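Local coordinates for phosphotriesterase homology protein (Escherichia coli, PDB 1BF6) that hydrolyses ester bonds with a pair of zinc ions, acting on phosphorylated glyceryl acetates and on aromatic acetates and propionates, at residues Leu9-Leu14 with Gln206-Gly211; Asn40-Arg45 with Tyr255-Leu260; His15-Gly20 with Asp26-Gln31; Arg56-Asn61 with Gly81-Ala86. All coordinates share one frame; numbering follows the deposited sequence.

Contact 1: residues Leu9-Leu14 with Gln206-Gly211; sequences LAHEHL and QFDTIG. With ZN (zinc ion), chain C.
His11 lies with its CB and ring against the carboxylate of Asp208 and the amide end of Gln206. It belongs to the His-X-His motif at the end of the first strand of the TIM barrel, a signature of the metal-dependent hydrolases. Gln206 and Asp208, at and just after the end of strand 204-207, supply the other side, one strand over, beyond strand 237-239. The contact is buried.

His11 CB and Asp208 CB are 3.8 Å apart. Asp208 OD2 approaches the imidazole obliquely, 3.7 Å from His11 ND1, and the carboxylate is inclined 56° to the ring. This is packing rather than a polar bond. Asp208 OD1 is hydrogen-bonded to ND1 of His185, a ligand of the second zinc. Asp208 is thus a second-shell residue and probably positions His185 while resting on a ligand of the first zinc. The Gln206 side chain crosses His11 at about a right angle, with the amide plane 78° from the ring, and it also packs on the methyl of Ala10.

Glu124 and Asp242 complete the ligand set of this zinc. The His11 side chain has CG anti to the backbone N (chi1 -172°), which carries the ring to the metal. The zinc ion is held by His11 NE2 at 2.3 Å and by His13 NE2 at 2.2 Å.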
# COMPACT_ATOMS: atom_id res chain seq x y z
N LEU A 9 4.08 -0.74 8.15
CA LEU A 9 4.38 -1.26 6.81
C LEU A 9 3.25 -0.62 5.99
O LEU A 9 2.08 -0.94 6.17
CB LEU A 9 4.29 -2.79 6.78
CG LEU A 9 5.62 -3.54 7.00
CD1 LEU A 9 6.31 -3.08 8.27
CD2 LEU A 9 5.37 -5.04 7.02
N ALA A 10 3.62 0.31 5.11
CA ALA A 10 2.68 1.11 4.33
C ALA A 10 1.87 0.44 3.22
O ALA A 10 0.91 1.04 2.72
CB ALA A 10 3.41 2.32 3.76
N HIS A 11 2.22 -0.79 2.84
CA HIS A 11 1.52 -1.47 1.74
C HIS A 11 1.70 -2.97 1.81
O HIS A 11 2.70 -3.50 1.33
CB HIS A 11 2.06 -0.97 0.41
CG HIS A 11 1.27 -1.45 -0.78
ND1 HIS A 11 0.58 -0.61 -1.63
CD2 HIS A 11 1.06 -2.71 -1.24
CE1 HIS A 11 -0.02 -1.36 -2.56
NE2 HIS A 11 0.25 -2.63 -2.36
N GLU A 12 0.70 -3.65 2.36
CA GLU A 12 0.75 -5.10 2.50
C GLU A 12 -0.60 -5.75 2.24
O GLU A 12 -1.63 -5.09 2.15
CB GLU A 12 1.16 -5.47 3.93
CG GLU A 12 2.53 -4.97 4.36
CD GLU A 12 3.64 -5.49 3.49
OE1 GLU A 12 3.50 -6.57 2.88
OE2 GLU A 12 4.68 -4.81 3.41
N HIS A 13 -0.56 -7.07 2.13
CA HIS A 13 -1.76 -7.87 1.97
C HIS A 13 -1.68 -8.96 3.00
O HIS A 13 -0.64 -9.61 3.11
CB HIS A 13 -1.83 -8.50 0.58
CG HIS A 13 -1.96 -7.50 -0.51
ND1 HIS A 13 -3.16 -6.91 -0.86
CD2 HIS A 13 -1.01 -6.91 -1.28
CE1 HIS A 13 -2.90 -5.99 -1.80
NE2 HIS A 13 -1.61 -5.97 -2.08
N LEU A 14 -2.72 -9.10 3.82
CA LEU A 14 -2.80 -10.15 4.83
C LEU A 14 -3.74 -11.23 4.32
O LEU A 14 -3.58 -12.42 4.63
CB LEU A 14 -3.30 -9.58 6.16
CG LEU A 14 -2.35 -8.52 6.73
CD1 LEU A 14 -2.83 -8.11 8.10
CD2 LEU A 14 -0.94 -9.08 6.80
N GLN A 206 6.21 5.64 -2.26
CA GLN A 206 6.51 4.39 -1.59
C GLN A 206 7.47 3.45 -2.30
O GLN A 206 7.43 3.29 -3.51
CB GLN A 206 5.22 3.63 -1.30
CG GLN A 206 4.38 4.29 -0.25
CD GLN A 206 3.03 3.66 -0.07
OE1 GLN A 206 2.71 2.61 -0.67
NE2 GLN A 206 2.20 4.30 0.73
N PHE A 207 8.42 2.93 -1.51
CA PHE A 207 9.38 1.94 -1.97
C PHE A 207 8.78 0.74 -1.24
O PHE A 207 9.17 0.41 -0.10
CB PHE A 207 10.80 2.25 -1.46
CG PHE A 207 11.51 3.35 -2.23
CD1 PHE A 207 10.93 4.62 -2.36
CD2 PHE A 207 12.76 3.13 -2.81
CE1 PHE A 207 11.59 5.64 -3.07
CE2 PHE A 207 13.42 4.14 -3.52
CZ PHE A 207 12.84 5.40 -3.65
N ASP A 208 7.77 0.14 -1.86
CA ASP A 208 7.03 -0.98 -1.26
C ASP A 208 7.16 -2.35 -1.93
O ASP A 208 6.35 -3.25 -1.66
CB ASP A 208 5.53 -0.63 -1.15
CG ASP A 208 4.95 -0.13 -2.47
OD1 ASP A 208 5.46 -0.51 -3.54
OD2 ASP A 208 3.99 0.68 -2.42
N THR A 209 8.14 -2.50 -2.81
CA THR A 209 8.37 -3.79 -3.48
C THR A 209 9.74 -4.35 -3.03
O THR A 209 10.41 -5.10 -3.77
CB THR A 209 8.29 -3.67 -5.01
OG1 THR A 209 9.26 -2.73 -5.50
CG2 THR A 209 6.88 -3.23 -5.46
N ILE A 210 10.15 -3.96 -1.83
CA ILE A 210 11.41 -4.40 -1.24
C ILE A 210 11.44 -5.93 -1.20
O ILE A 210 10.49 -6.55 -0.75
CB ILE A 210 11.57 -3.83 0.18
CG1 ILE A 210 11.89 -2.33 0.10
CG2 ILE A 210 12.66 -4.58 0.96
CD1 ILE A 210 11.58 -1.56 1.38
N GLY A 211 12.53 -6.51 -1.72
CA GLY A 211 12.66 -7.96 -1.74
C GLY A 211 12.30 -8.60 -3.07
O GLY A 211 12.63 -9.76 -3.31
ZN ZN C . -0.42 -4.61 -3.27

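Contact 2: residues Asn40-Arg45 with Tyr255-Leu260; sequences NDLMTR and YGYDYL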
# COMPACT_ATOMS: atom_id res chain seq x y z
N ASN A 40 3.49 -11.73 14.44
CA ASN A 40 4.19 -11.81 15.72
C ASN A 40 5.67 -11.48 15.51
O ASN A 40 6.28 -10.80 16.33
CB ASN A 40 4.04 -13.20 16.34
CG ASN A 40 2.65 -13.46 16.89
OD1 ASN A 40 2.23 -14.61 17.03
ND2 ASN A 40 1.95 -12.40 17.24
N ASP A 41 6.24 -11.94 14.39
CA ASP A 41 7.64 -11.67 14.06
C ASP A 41 7.82 -10.16 13.85
O ASP A 41 8.82 -9.57 14.26
CB ASP A 41 8.07 -12.40 12.78
CG ASP A 41 8.06 -13.93 12.93
OD1 ASP A 41 7.79 -14.45 14.04
OD2 ASP A 41 8.32 -14.60 11.91
N LEU A 42 6.86 -9.55 13.16
CA LEU A 42 6.92 -8.11 12.92
C LEU A 42 6.88 -7.35 14.25
O LEU A 42 7.63 -6.39 14.43
CB LEU A 42 5.74 -7.67 12.04
CG LEU A 42 5.77 -7.95 10.54
CD1 LEU A 42 4.48 -7.41 9.91
CD2 LEU A 42 6.99 -7.30 9.90
N MET A 43 6.02 -7.79 15.16
CA MET A 43 5.85 -7.17 16.47
C MET A 43 7.17 -7.14 17.26
O MET A 43 7.48 -6.15 17.92
CB MET A 43 4.79 -7.93 17.29
CG MET A 43 3.35 -7.90 16.75
SD MET A 43 2.50 -6.37 17.11
CE MET A 43 1.90 -6.69 18.74
N THR A 44 7.97 -8.21 17.15
CA THR A 44 9.25 -8.26 17.87
C THR A 44 10.28 -7.24 17.35
O THR A 44 11.19 -6.83 18.07
CB THR A 44 9.86 -9.71 17.87
OG1 THR A 44 10.59 -9.91 16.65
CG2 THR A 44 8.75 -10.76 17.93
N ARG A 45 10.10 -6.80 16.10
CA ARG A 45 11.00 -5.82 15.50
C ARG A 45 10.44 -4.39 15.57
O ARG A 45 10.89 -3.52 14.82
CB ARG A 45 11.27 -6.16 14.03
CG ARG A 45 11.76 -7.56 13.76
CD ARG A 45 13.20 -7.77 14.17
NE ARG A 45 13.59 -9.14 13.86
CZ ARG A 45 14.37 -9.90 14.62
NH1 ARG A 45 14.88 -9.42 15.75
NH2 ARG A 45 14.58 -11.16 14.27
N TYR A 255 10.59 -15.17 2.13
CA TYR A 255 11.31 -14.20 2.94
C TYR A 255 10.52 -13.54 4.07
O TYR A 255 11.11 -13.04 5.03
CB TYR A 255 11.94 -13.14 2.04
CG TYR A 255 10.99 -12.57 1.00
CD1 TYR A 255 10.80 -13.20 -0.24
CD2 TYR A 255 10.28 -11.39 1.25
CE1 TYR A 255 9.93 -12.67 -1.20
CE2 TYR A 255 9.40 -10.86 0.30
CZ TYR A 255 9.23 -11.50 -0.92
OH TYR A 255 8.34 -11.00 -1.84
N GLY A 256 9.19 -13.56 3.96
CA GLY A 256 8.33 -12.96 4.98
C GLY A 256 8.29 -11.44 5.05
O GLY A 256 9.12 -10.73 4.44
N TYR A 257 7.30 -10.93 5.79
CA TYR A 257 7.12 -9.48 5.97
C TYR A 257 8.30 -8.84 6.70
O TYR A 257 8.75 -7.76 6.33
CB TYR A 257 5.85 -9.18 6.77
CG TYR A 257 4.58 -9.69 6.15
CD1 TYR A 257 4.18 -11.01 6.32
CD2 TYR A 257 3.75 -8.85 5.40
CE1 TYR A 257 3.02 -11.49 5.77
CE2 TYR A 257 2.57 -9.31 4.84
CZ TYR A 257 2.21 -10.63 5.03
OH TYR A 257 1.05 -11.12 4.49
N ASP A 258 8.81 -9.52 7.73
CA ASP A 258 9.92 -8.98 8.51
C ASP A 258 11.27 -8.93 7.80
O ASP A 258 12.27 -8.56 8.41
CB ASP A 258 10.03 -9.66 9.88
CG ASP A 258 10.51 -11.11 9.81
OD1 ASP A 258 10.64 -11.70 8.71
OD2 ASP A 258 10.76 -11.67 10.90
N TYR A 259 11.31 -9.33 6.53
CA TYR A 259 12.53 -9.27 5.74
C TYR A 259 12.97 -7.81 5.70
O TYR A 259 14.15 -7.50 5.63
CB TYR A 259 12.25 -9.75 4.31
CG TYR A 259 13.40 -9.62 3.35
CD1 TYR A 259 13.60 -8.45 2.61
CD2 TYR A 259 14.28 -10.68 3.15
CE1 TYR A 259 14.64 -8.35 1.68
CE2 TYR A 259 15.32 -10.59 2.23
CZ TYR A 259 15.49 -9.43 1.50
OH TYR A 259 16.51 -9.37 0.59
N LEU A 260 11.99 -6.90 5.75
CA LEU A 260 12.26 -5.47 5.74
C LEU A 260 13.19 -5.10 6.89
O LEU A 260 14.13 -4.33 6.72
CB LEU A 260 10.95 -4.69 5.87
CG LEU A 260 11.04 -3.16 5.90
CD1 LEU A 260 11.55 -2.63 4.58
CD2 LEU A 260 9.67 -2.56 6.21
O HOH W 1 11.51 -10.51 13.20
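This is a mixed contact, part apolar and part bridged by water, in which Asp41 and Leu42 meet Tyr257 and Asp258. It sits at the outer layer of the barrel, between the last turn of helix 32-44 and the beta turn that leads into helix 259-270. Leu42 and Asp258 come closest in the backbone, with their CA atoms 5.4 Å apart.

Leu42 provides the apolar half. Its CD2 methyl presses on the turn backbone, 3.6 Å from Asp258 N, and lies 3.8 Å from Tyr257 CB. The CD1 branch reaches Tyr257 CB as well, so the leucine fork fits against the base of the tyrosine. The far end of that tyrosine turns inward, and its OH is hydrogen-bonded to the backbone O of His13, a zinc ligand.

Asp258 faces the helix with its carboxylate. OD2 lies 3.4 Å from Asp41 CB, and the two carboxylates are tilted by just 24°. A chi1 of 71° sets Asp258 CG between its own N and carbonyl carbon, which brings the carboxylate over to Asp41 CB. The two acids would probably repel each other, but Lys250 makes salt bridges with both, through Asp41 OD2 and Asp258 OD1. One water joins the segments on the polar side, donating to Asp258 OD2 at 2.7 Å and to Asp41 O at 3.0 Å.

The first barrel helix thus meets the turn that opens helix 259-270, after strand 237-239, as expected where the two ends of a TIM barrel close on each other.

Contact 3: residues His15-Gly20 with Asp26-Gln31; sequences HIDLSG and DCRLDQ
Residues Ile16 and Asp17 pair antiparallel with Leu29 and Arg28 in a short two-stranded ribbon. Ile16 and Leu29 form its hydrogen-bonded pair: Ile16 N donates to Leu29 O at 3.1 Å, and a weak bond returns from Leu29 N to Ile16 O. Asp17 and Arg28 form the non-hydrogen-bonded pair. Beyond them Leu18 N donates to Cys27 O at 3.1 Å, nearly straight at 163° but from above the carbonyl plane.

Ile16 and Leu29 share one face of the ribbon, where Ile16 CG2 touches Leu29 CB at 3.6 Å. Asp17 and Arg28 lie side by side on the other face. Asp17 OD2 rests on the arginine methylene CD at 3.3 Å, while the guanidinium continues past it. A bend at chi3 (63°) turns that group toward Asp30, and NH1 makes a salt bridge at 3.0 Å to Asp30 OD2, which lies in the guanidinium plane. Asp30 OD1 has a further salt bridge with Arg246.

Asp17 OD1 accepts two bonds, from Ser19 N in an Asx turn and from Ser19 OG. Both fix the carboxylate at the start of helix 19-22. At the far end His15 has Leu29 O over one ring face, and its CD2 packs on Asp30 CB at 3.6 Å.

The ribbon is an excursion of the loop after the first barrel strand, on the side of the TIM barrel that bears the zinc ions.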
# COMPACT_ATOMS: atom_id res chain seq x y z
N HIS A 15 -4.77 -10.80 3.58
CA HIS A 15 -5.70 -11.73 2.99
C HIS A 15 -6.13 -11.19 1.64
O HIS A 15 -6.89 -10.22 1.54
CB HIS A 15 -6.93 -11.99 3.86
CG HIS A 15 -7.88 -12.98 3.26
ND1 HIS A 15 -8.55 -12.74 2.08
CD2 HIS A 15 -8.24 -14.22 3.66
CE1 HIS A 15 -9.29 -13.80 1.78
NE2 HIS A 15 -9.12 -14.71 2.72
N ILE A 16 -5.57 -11.79 0.60
CA ILE A 16 -5.87 -11.41 -0.77
C ILE A 16 -6.07 -12.70 -1.55
O ILE A 16 -5.46 -13.73 -1.24
CB ILE A 16 -4.73 -10.56 -1.39
CG1 ILE A 16 -5.08 -10.19 -2.83
CG2 ILE A 16 -3.38 -11.30 -1.32
CD1 ILE A 16 -4.13 -9.21 -3.47
N ASP A 17 -6.97 -12.65 -2.52
CA ASP A 17 -7.26 -13.81 -3.35
C ASP A 17 -7.47 -13.43 -4.81
O ASP A 17 -8.58 -13.05 -5.20
CB ASP A 17 -8.48 -14.58 -2.82
CG ASP A 17 -8.69 -15.93 -3.52
OD1 ASP A 17 -7.94 -16.26 -4.45
OD2 ASP A 17 -9.62 -16.67 -3.12
N LEU A 18 -6.40 -13.50 -5.59
CA LEU A 18 -6.44 -13.21 -7.02
C LEU A 18 -6.24 -14.54 -7.77
O LEU A 18 -5.87 -14.55 -8.95
CB LEU A 18 -5.33 -12.24 -7.42
CG LEU A 18 -5.33 -10.83 -6.81
CD1 LEU A 18 -4.33 -9.97 -7.56
CD2 LEU A 18 -6.73 -10.23 -6.90
N SER A 19 -6.51 -15.65 -7.08
CA SER A 19 -6.33 -16.97 -7.66
C SER A 19 -7.29 -17.27 -8.80
O SER A 19 -6.93 -18.00 -9.73
CB SER A 19 -6.38 -18.07 -6.60
OG SER A 19 -7.67 -18.21 -6.02
N GLY A 20 -8.50 -16.71 -8.74
CA GLY A 20 -9.49 -16.93 -9.78
C GLY A 20 -9.11 -16.29 -11.11
O GLY A 20 -9.45 -16.81 -12.17
N ASP A 26 -1.23 -19.98 -5.38
CA ASP A 26 -0.17 -19.21 -4.73
C ASP A 26 -0.69 -17.79 -4.48
O ASP A 26 -0.35 -17.14 -3.47
CB ASP A 26 1.08 -19.16 -5.62
CG ASP A 26 2.33 -18.72 -4.86
OD1 ASP A 26 2.41 -19.00 -3.65
OD2 ASP A 26 3.22 -18.10 -5.47
N CYS A 27 -1.53 -17.32 -5.40
CA CYS A 27 -2.14 -16.00 -5.34
C CYS A 27 -3.31 -15.89 -4.35
O CYS A 27 -3.95 -14.84 -4.24
CB CYS A 27 -2.58 -15.57 -6.74
SG CYS A 27 -1.20 -15.45 -7.88
N ARG A 28 -3.60 -16.99 -3.65
CA ARG A 28 -4.63 -17.02 -2.63
C ARG A 28 -3.92 -16.95 -1.27
O ARG A 28 -3.70 -17.98 -0.61
CB ARG A 28 -5.50 -18.28 -2.73
CG ARG A 28 -6.57 -18.38 -1.64
CD ARG A 28 -7.79 -19.20 -2.09
NE ARG A 28 -7.50 -20.60 -2.40
CZ ARG A 28 -7.39 -21.57 -1.50
NH1 ARG A 28 -7.53 -21.32 -0.20
NH2 ARG A 28 -7.17 -22.82 -1.90
N LEU A 29 -3.52 -15.74 -0.87
CA LEU A 29 -2.83 -15.54 0.40
C LEU A 29 -3.87 -15.49 1.52
O LEU A 29 -4.43 -14.44 1.82
CB LEU A 29 -2.01 -14.24 0.35
CG LEU A 29 -1.16 -13.92 1.59
CD1 LEU A 29 -0.03 -14.93 1.72
CD2 LEU A 29 -0.61 -12.52 1.44
N ASP A 30 -4.13 -16.65 2.12
CA ASP A 30 -5.13 -16.77 3.18
C ASP A 30 -4.77 -17.79 4.26
O ASP A 30 -5.66 -18.33 4.93
CB ASP A 30 -6.49 -17.14 2.57
CG ASP A 30 -6.51 -18.56 1.97
OD1 ASP A 30 -5.44 -19.16 1.73
OD2 ASP A 30 -7.63 -19.08 1.73
N GLN A 31 -3.48 -18.07 4.43
CA GLN A 31 -3.05 -19.05 5.41
C GLN A 31 -2.92 -18.40 6.78
O GLN A 31 -1.87 -17.86 7.14
CB GLN A 31 -1.75 -19.71 4.95
CG GLN A 31 -1.90 -20.35 3.58
CD GLN A 31 -0.67 -21.12 3.13
OE1 GLN A 31 0.34 -20.52 2.77
NE2 GLN A 31 -0.77 -22.44 3.12

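Contact 4: residues Arg56-Asn61 with Gly81-Ala86; sequences RYMGRN and GYYQDA
The loops after the second and third barrel strands meet here beside the binuclear zinc site, where Met58 forms a Met-aromatic contact with Tyr83. The nearest atom of the Tyr83 side chain is about 4 Å from a zinc ion, and its ring stands edge-to-face with His157, a zinc ligand.

Met58 crosses Tyr83 at about a right angle. Its CE methyl sits over the ring face, 3.9 Å from the Tyr83 centroid and 9° off the normal, which makes a CH-pi contact. Met58 SD lies more obliquely, 3.8 Å from Tyr83 CG. The bend at chi3 (82°) folds the methyl back over the ring. Gln84 CG covers the opposite face, so the ring is sandwiched.

On the other side of the two backbones Tyr57 and Tyr82 form an aromatic pair. Their rings are nearly parallel, with planes at 15°, but they are slid apart and barely overlap. Tyr57 CD2 meets Tyr82 CE2 at 3.6 Å. The hydroxyl of Tyr82 is hydrogen-bonded to Glu103 and His91.

Two waters link the backbones. One accepts from Arg56 N and from Gly81 N, both at 3.0 Å. The other accepts from Tyr57 N and donates to Gly81 O at 2.8 Å.

Around these loops, Met58 and Tyr83 lean on Glu124 of strand 122-126. Tyr82 packs on Leu100 of helix 97-109 and on Val139 of helix 134-150.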
# COMPACT_ATOMS: atom_id res chain seq x y z
N ARG A 56 -12.32 -4.81 -1.81
CA ARG A 56 -13.32 -5.86 -1.95
C ARG A 56 -13.13 -6.95 -3.00
O ARG A 56 -13.03 -8.13 -2.66
CB ARG A 56 -14.73 -5.26 -2.09
CG ARG A 56 -15.80 -6.32 -2.10
CD ARG A 56 -17.19 -5.75 -1.94
NE ARG A 56 -18.19 -6.79 -2.12
CZ ARG A 56 -19.50 -6.59 -2.03
NH1 ARG A 56 -19.98 -5.39 -1.75
NH2 ARG A 56 -20.34 -7.60 -2.27
N TYR A 57 -13.04 -6.54 -4.27
CA TYR A 57 -12.91 -7.48 -5.37
C TYR A 57 -11.52 -8.03 -5.66
O TYR A 57 -11.27 -8.63 -6.71
CB TYR A 57 -13.61 -6.92 -6.60
CG TYR A 57 -15.08 -6.66 -6.30
CD1 TYR A 57 -16.02 -7.69 -6.34
CD2 TYR A 57 -15.52 -5.38 -5.92
CE1 TYR A 57 -17.36 -7.47 -5.98
CE2 TYR A 57 -16.86 -5.15 -5.57
CZ TYR A 57 -17.77 -6.19 -5.60
OH TYR A 57 -19.08 -5.97 -5.25
N MET A 58 -10.62 -7.83 -4.70
CA MET A 58 -9.26 -8.36 -4.76
C MET A 58 -9.26 -9.55 -3.80
O MET A 58 -8.25 -10.25 -3.66
CB MET A 58 -8.24 -7.31 -4.30
CG MET A 58 -7.87 -6.28 -5.35
SD MET A 58 -6.92 -4.90 -4.67
CE MET A 58 -5.24 -5.62 -4.64
N GLY A 59 -10.39 -9.79 -3.15
CA GLY A 59 -10.49 -10.90 -2.22
C GLY A 59 -10.31 -10.53 -0.76
O GLY A 59 -9.84 -11.36 0.04
N ARG A 60 -10.69 -9.30 -0.40
CA ARG A 60 -10.59 -8.84 0.98
C ARG A 60 -11.43 -9.71 1.91
O ARG A 60 -12.45 -10.28 1.51
CB ARG A 60 -11.05 -7.37 1.08
CG ARG A 60 -10.88 -6.71 2.47
CD ARG A 60 -11.50 -5.30 2.50
NE ARG A 60 -12.96 -5.37 2.38
CZ ARG A 60 -13.72 -4.45 1.79
NH1 ARG A 60 -13.19 -3.35 1.28
NH2 ARG A 60 -15.02 -4.67 1.66
N ASN A 61 -10.99 -9.82 3.16
CA ASN A 61 -11.68 -10.60 4.17
C ASN A 61 -11.53 -9.87 5.50
O ASN A 61 -10.56 -10.10 6.23
CB ASN A 61 -11.08 -12.00 4.27
CG ASN A 61 -11.95 -12.96 5.04
OD1 ASN A 61 -12.08 -14.11 4.65
ND2 ASN A 61 -12.52 -12.51 6.16
N GLY A 81 -11.91 0.40 -2.31
CA GLY A 81 -11.59 0.89 -3.64
C GLY A 81 -11.72 -0.16 -4.72
O GLY A 81 -12.37 -1.19 -4.53
N TYR A 82 -11.16 0.15 -5.89
CA TYR A 82 -11.14 -0.77 -7.03
C TYR A 82 -9.70 -0.82 -7.53
O TYR A 82 -9.00 0.20 -7.57
CB TYR A 82 -12.13 -0.33 -8.12
CG TYR A 82 -13.57 -0.71 -7.78
CD1 TYR A 82 -14.38 0.14 -7.03
CD2 TYR A 82 -14.10 -1.95 -8.18
CE1 TYR A 82 -15.68 -0.22 -6.68
CE2 TYR A 82 -15.40 -2.32 -7.84
CZ TYR A 82 -16.19 -1.46 -7.09
OH TYR A 82 -17.45 -1.85 -6.70
N TYR A 83 -9.27 -2.02 -7.92
CA TYR A 83 -7.90 -2.30 -8.34
C TYR A 83 -7.35 -1.69 -9.63
O TYR A 83 -6.73 -0.64 -9.60
CB TYR A 83 -7.70 -3.81 -8.29
CG TYR A 83 -6.26 -4.29 -8.33
CD1 TYR A 83 -5.22 -3.48 -7.91
CD2 TYR A 83 -5.97 -5.57 -8.82
CE1 TYR A 83 -3.90 -3.93 -7.97
CE2 TYR A 83 -4.67 -6.03 -8.88
CZ TYR A 83 -3.64 -5.21 -8.46
OH TYR A 83 -2.35 -5.67 -8.57
N GLN A 84 -7.45 -2.41 -10.74
CA GLN A 84 -6.99 -1.92 -12.04
C GLN A 84 -7.86 -2.54 -13.13
O GLN A 84 -8.62 -3.48 -12.87
CB GLN A 84 -5.51 -2.20 -12.29
CG GLN A 84 -5.10 -3.63 -12.11
CD GLN A 84 -3.67 -3.86 -12.52
OE1 GLN A 84 -3.29 -3.57 -13.65
NE2 GLN A 84 -2.87 -4.38 -11.60
N ASP A 85 -7.74 -1.99 -14.33
CA ASP A 85 -8.56 -2.40 -15.47
C ASP A 85 -8.81 -3.89 -15.66
O ASP A 85 -9.96 -4.34 -15.66
CB ASP A 85 -8.04 -1.78 -16.75
CG ASP A 85 -9.11 -1.69 -17.80
OD1 ASP A 85 -9.91 -0.73 -17.76
OD2 ASP A 85 -9.21 -2.62 -18.63
N ALA A 86 -7.73 -4.66 -15.75
CA ALA A 86 -7.83 -6.10 -15.96
C ALA A 86 -8.55 -6.88 -14.86
O ALA A 86 -9.09 -7.95 -15.13
CB ALA A 86 -6.45 -6.69 -16.21
O HOH W 2 -13.55 -2.07 -1.74
O HOH W 3 -12.30 -3.85 -5.47

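In the fold
Contact 1 is the core of the set, buried and tied to zinc, its centre about 6 Å from that of the chain. Contact 2, also buried, lies in the outer helical layer, its centre about 17 Å from the same point. Contacts 3 and 4 are partly buried in loops at the zinc-bearing end. Strand 7-12 of contact 1 precedes strand 16-17 of contact 3, whose strand 28-29 leads into helix 32-44 of contact 2. Chemistry follows place: packing on a zinc ligand in contact 1, leucine and water in contact 2, backbone pairing in contact 3, aromatic and sulfur contacts in contact 4. Tyr257 of contact 2 reaches contacts 1 and 3. Asp17 N probably bonds to Met58 O, joining contacts 3 and 4.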